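Local coordinates for protein PpiC-type peptidyl-prolyl cis-trans isomerase (Novosphingobium aromaticivorans, PDB 3GPK) that probably catalyses cis-trans isomerisation of peptide bonds preceding proline, through the periplasmic PPIC-type domain that this fragment of a longer protein comprises, at residues K31-L36 / A86-I91; G40-Y45 / F95-L100. All blocks are in the same frame, centred on the assembly; numbering follows the deposited sequence.

Interaction 1 of 2, residues K31-L36 / A86-I91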
# COMPACT_ATOMS: atom_id res chain seq x y z
N LYS A 31 7.86 -10.46 -6.16
CA LYS A 31 7.47 -11.83 -5.85
C LYS A 31 6.30 -11.83 -4.86
O LYS A 31 5.42 -12.68 -4.93
CB LYS A 31 8.66 -12.61 -5.27
CG LYS A 31 9.72 -12.99 -6.31
CD LYS A 31 9.14 -13.88 -7.40
CE LYS A 31 10.22 -14.45 -8.30
NZ LYS A 31 9.66 -15.37 -9.34
N ILE A 32 6.30 -10.86 -3.95
CA ILE A 32 5.22 -10.76 -2.97
C ILE A 32 3.94 -10.35 -3.69
O ILE A 32 2.87 -10.91 -3.43
CB ILE A 32 5.58 -9.74 -1.87
CG1 ILE A 32 6.73 -10.29 -1.02
CG2 ILE A 32 4.36 -9.46 -0.98
CD1 ILE A 32 7.42 -9.25 -0.14
N VAL A 33 4.04 -9.39 -4.59
CA VAL A 33 2.87 -8.95 -5.34
C VAL A 33 2.28 -10.14 -6.10
O VAL A 33 1.07 -10.32 -6.16
CB VAL A 33 3.24 -7.82 -6.34
CG1 VAL A 33 2.05 -7.51 -7.24
CG2 VAL A 33 3.63 -6.57 -5.58
N GLU A 34 3.16 -10.95 -6.68
CA GLU A 34 2.73 -12.14 -7.41
C GLU A 34 1.91 -13.07 -6.51
O GLU A 34 0.86 -13.55 -6.91
CB GLU A 34 3.94 -12.88 -7.98
CG GLU A 34 3.60 -14.15 -8.72
CD GLU A 34 4.79 -14.72 -9.47
OE1 GLU A 34 5.80 -15.08 -8.83
OE2 GLU A 34 4.70 -14.82 -10.71
N GLN A 35 2.40 -13.32 -5.30
CA GLN A 35 1.68 -14.18 -4.36
C GLN A 35 0.34 -13.58 -3.95
O GLN A 35 -0.64 -14.30 -3.77
CB GLN A 35 2.52 -14.43 -3.11
CG GLN A 35 3.75 -15.30 -3.35
CD GLN A 35 3.38 -16.64 -3.94
OE1 GLN A 35 2.48 -17.32 -3.45
NE2 GLN A 35 4.09 -17.04 -4.99
N LEU A 36 0.30 -12.26 -3.79
CA LEU A 36 -0.93 -11.58 -3.40
C LEU A 36 -1.96 -11.64 -4.52
O LEU A 36 -3.13 -11.91 -4.29
CB LEU A 36 -0.64 -10.12 -3.01
CG LEU A 36 0.21 -9.91 -1.76
CD1 LEU A 36 0.60 -8.44 -1.64
CD2 LEU A 36 -0.54 -10.38 -0.52
N ALA A 86 -1.54 -2.63 -5.98
CA ALA A 86 -0.71 -1.79 -6.84
C ALA A 86 0.74 -1.86 -6.38
O ALA A 86 1.01 -2.02 -5.20
CB ALA A 86 -1.20 -0.34 -6.80
N GLY A 87 1.66 -1.75 -7.33
CA GLY A 87 3.06 -1.80 -6.96
C GLY A 87 3.80 -3.00 -7.50
O GLY A 87 3.25 -3.78 -8.28
N PRO A 88 5.06 -3.18 -7.08
CA PRO A 88 5.72 -2.28 -6.13
C PRO A 88 5.95 -0.87 -6.68
O PRO A 88 6.28 -0.69 -7.86
CB PRO A 88 7.03 -3.00 -5.81
CG PRO A 88 7.26 -3.88 -6.97
CD PRO A 88 5.91 -4.35 -7.39
N VAL A 89 5.76 0.12 -5.81
CA VAL A 89 5.95 1.51 -6.18
C VAL A 89 7.18 2.04 -5.47
O VAL A 89 7.28 1.96 -4.24
CB VAL A 89 4.74 2.37 -5.74
CG1 VAL A 89 4.96 3.83 -6.12
CG2 VAL A 89 3.46 1.85 -6.38
N GLU A 90 8.13 2.59 -6.22
CA GLU A 90 9.33 3.13 -5.61
C GLU A 90 9.07 4.43 -4.87
O GLU A 90 8.33 5.28 -5.35
CB GLU A 90 10.43 3.40 -6.65
CG GLU A 90 11.68 4.01 -6.03
CD GLU A 90 12.80 4.28 -7.02
OE1 GLU A 90 12.55 4.27 -8.25
OE2 GLU A 90 13.93 4.53 -6.57
N ILE A 91 9.66 4.55 -3.68
CA ILE A 91 9.56 5.78 -2.90
C ILE A 91 10.99 6.04 -2.44
O ILE A 91 11.86 5.19 -2.64
CB ILE A 91 8.61 5.66 -1.68
CG1 ILE A 91 9.04 4.51 -0.76
CG2 ILE A 91 7.19 5.49 -2.17
CD1 ILE A 91 8.22 4.43 0.50
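A small apolar contact without hydrogen bonds sets helix 22-37 against the outermost strand 85-91 of the antiparallel sheet, with Val33 resting on the Gly87-Pro88 peptide unit. On the helix side the whole contact falls to one valine. Its CB points at the strand, and methyl CG2 of Val33 meets CD of the Pro88 ring at 3.7 Å, the two side chains crossing at a slant. With CG1 of Val33 opposite its own backbone N (chi1 172°), both methyls come near Gly87 O: CG2 of Val33 lies 3.9 Å from that oxygen and CG1 of Val33 4.1 Å. These are van der Waals approaches, and only 91 Å² is buried.

The strand takes an unusual path here. The Gly87-Pro88 bond is cis, and Gly87 has a positive phi of 115°, at which a CB would press on the carbonyl oxygen of Ala86; this backbone therefore suits a residue with no side chain. Ala86 and Val89 form backbone hydrogen bonds with Leu98 and Ser96 of strand 94-104, so three steps along the edge strand match two on its neighbour. The Pro88 ring also reaches Phe26, Ala29 and Glu30, one to two turns earlier on helix 22-37, while Val33 continues inward to Ile97.

Polar groups keep to the margins. Lys31 and Glu34, on the outer side of the helix, form a long salt bridge, NZ of Lys31 to OE1 of Glu34 at 3.9 Å. At the far end of the strand Lys22 pairs with Glu90 and also bonds Ile91 O. Val89 turns to helix 71-79 on the other side of the sheet. A long first helix laid across one face of a four-stranded antiparallel sheet, reaching its edge strand, is the layout of the parvulin fold.

Interaction 2 of 2, residues G40-Y45 / F95-L100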
# COMPACT_ATOMS: atom_id res chain seq x y z
N GLY A 40 -2.84 -14.75 -2.00
CA GLY A 40 -2.27 -14.64 -0.67
C GLY A 40 -2.91 -13.57 0.20
O GLY A 40 -3.38 -12.54 -0.30
N SER A 41 -2.91 -13.81 1.50
CA SER A 41 -3.48 -12.87 2.47
C SER A 41 -2.60 -11.64 2.61
O SER A 41 -1.43 -11.76 2.95
CB SER A 41 -3.61 -13.54 3.84
OG SER A 41 -3.90 -12.58 4.84
N PHE A 42 -3.17 -10.47 2.35
CA PHE A 42 -2.39 -9.24 2.46
C PHE A 42 -1.87 -9.08 3.88
O PHE A 42 -0.73 -8.67 4.10
CB PHE A 42 -3.23 -8.02 2.10
CG PHE A 42 -2.43 -6.76 1.92
CD1 PHE A 42 -1.84 -6.47 0.69
CD2 PHE A 42 -2.23 -5.89 2.99
CE1 PHE A 42 -1.06 -5.33 0.53
CE2 PHE A 42 -1.45 -4.75 2.84
CZ PHE A 42 -0.86 -4.47 1.60
N VAL A 43 -2.73 -9.37 4.85
CA VAL A 43 -2.37 -9.27 6.26
C VAL A 43 -1.19 -10.17 6.60
O VAL A 43 -0.26 -9.75 7.28
CB VAL A 43 -3.57 -9.64 7.17
CG1 VAL A 43 -3.11 -9.77 8.62
CG2 VAL A 43 -4.65 -8.57 7.06
N ALA A 44 -1.24 -11.40 6.12
CA ALA A 44 -0.16 -12.35 6.38
C ALA A 44 1.16 -11.88 5.79
O ALA A 44 2.20 -11.92 6.46
CB ALA A 44 -0.52 -13.71 5.83
N TYR A 45 1.14 -11.45 4.53
CA TYR A 45 2.36 -10.99 3.90
C TYR A 45 2.88 -9.71 4.53
O TYR A 45 4.09 -9.52 4.65
CB TYR A 45 2.15 -10.83 2.39
CG TYR A 45 2.28 -12.14 1.65
CD1 TYR A 45 3.52 -12.55 1.14
CD2 TYR A 45 1.20 -13.02 1.53
CE1 TYR A 45 3.68 -13.80 0.55
CE2 TYR A 45 1.36 -14.28 0.94
CZ TYR A 45 2.60 -14.66 0.46
OH TYR A 45 2.80 -15.92 -0.07
N PHE A 95 10.43 0.46 -1.46
CA PHE A 95 9.26 0.15 -2.29
C PHE A 95 8.05 -0.19 -1.45
O PHE A 95 8.19 -0.78 -0.38
CB PHE A 95 9.55 -1.05 -3.20
CG PHE A 95 10.62 -0.80 -4.21
CD1 PHE A 95 10.31 -0.18 -5.42
CD2 PHE A 95 11.93 -1.17 -3.95
CE1 PHE A 95 11.31 0.08 -6.37
CE2 PHE A 95 12.94 -0.91 -4.89
CZ PHE A 95 12.62 -0.29 -6.10
N SER A 96 6.88 0.16 -1.94
CA SER A 96 5.64 -0.15 -1.24
C SER A 96 4.66 -0.85 -2.17
O SER A 96 4.64 -0.60 -3.38
CB SER A 96 4.97 1.12 -0.70
OG SER A 96 5.71 1.68 0.35
N ILE A 97 3.87 -1.75 -1.58
CA ILE A 97 2.82 -2.46 -2.28
C ILE A 97 1.56 -1.94 -1.61
O ILE A 97 1.47 -1.92 -0.38
CB ILE A 97 2.92 -3.99 -2.06
CG1 ILE A 97 4.26 -4.51 -2.59
CG2 ILE A 97 1.76 -4.69 -2.78
CD1 ILE A 97 4.52 -5.98 -2.25
N LEU A 98 0.58 -1.52 -2.40
CA LEU A 98 -0.65 -1.00 -1.83
C LEU A 98 -1.85 -1.88 -2.14
O LEU A 98 -1.88 -2.59 -3.15
CB LEU A 98 -0.94 0.40 -2.37
CG LEU A 98 0.13 1.47 -2.18
CD1 LEU A 98 -0.34 2.74 -2.88
CD2 LEU A 98 0.39 1.72 -0.70
N TYR A 99 -2.83 -1.83 -1.24
CA TYR A 99 -4.06 -2.58 -1.38
C TYR A 99 -5.19 -1.63 -1.01
O TYR A 99 -5.27 -1.16 0.12
CB TYR A 99 -4.05 -3.80 -0.45
CG TYR A 99 -5.28 -4.68 -0.54
CD1 TYR A 99 -5.89 -4.95 -1.77
CD2 TYR A 99 -5.82 -5.27 0.60
CE1 TYR A 99 -7.00 -5.79 -1.86
CE2 TYR A 99 -6.93 -6.11 0.52
CZ TYR A 99 -7.51 -6.36 -0.71
OH TYR A 99 -8.61 -7.19 -0.79
N LEU A 100 -6.04 -1.32 -1.98
CA LEU A 100 -7.16 -0.42 -1.71
C LEU A 100 -8.31 -1.21 -1.11
O LEU A 100 -9.15 -1.77 -1.82
CB LEU A 100 -7.60 0.29 -2.99
CG LEU A 100 -8.65 1.39 -2.77
CD1 LEU A 100 -8.17 2.38 -1.71
CD2 LEU A 100 -8.90 2.11 -4.09
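The Phe42 ring carries Tyr99 CB over one face and has Ile97 O at its edge, near the ring plane, 4.0 Å from CZ of Phe42. This is where the short helix 42-49 of the parvulin fold meets the inner strand 94-104. The methylene makes a CH-pi contact: Tyr99 CB stands 3.7 Å from the Phe42 ring centroid, 21° off the normal, displaced toward the rim so that CE1 of Phe42 is its nearest atom at 3.5 Å. The two aromatic rings are slid apart and hardly overlap, with centroids 5.3 Å from each other and planes at 30°. Their closest ring atoms, Tyr99 CD2 and Phe42 CG, approach obliquely at 3.9 Å, the side chains running past one another in opposite directions.

A first torsion of -168° carries Phe42 CG away from its own backbone N and sends the ring from the first turn of the helix down onto the sheet. There CE1 of Phe42 reaches CG2 of Ile97 at 4.4 Å, a looser apolar touch. Ile13 of strand 7-16 and Leu85 of strand 85-91 also pack on Phe42, so the ring bears on three strands of the sheet. With an alanine here, Tyr99 CB is likely to lose its aromatic face and a gap to open between the helix and Ile97.

Leu98 comes near the Phe42 ring only through its backbone; its CB points away from the helix, and its side chain packs on Leu73 of helix 71-79, on the other side of the sheet. The helix that presents Phe42 begins directly after Ser41, its N-cap. Tyr45 N bonds Ser41 O, and Ala44 N donates a nearly straight hydrogen bond to the cap hydroxyl, Ser41 OG, at 3.2 Å.

In the fold
Both contacts lay consecutive helices on the same side of the sheet, against two neighbouring strands, and their segments alternate along the chain. Interaction 2 is the more central and buried, aromatic in character, and meets an inner strand; interaction 1 lies at the sheet edge, is smaller and aliphatic, and is partly buried, with charged residues near its margins. The two strands are hydrogen-bonded neighbours in the sheet, while the helices touch through Gln35 and Tyr45. Ile97 is common to both surroundings, lying between the apolar side chains of the two helices and also touching Ile32.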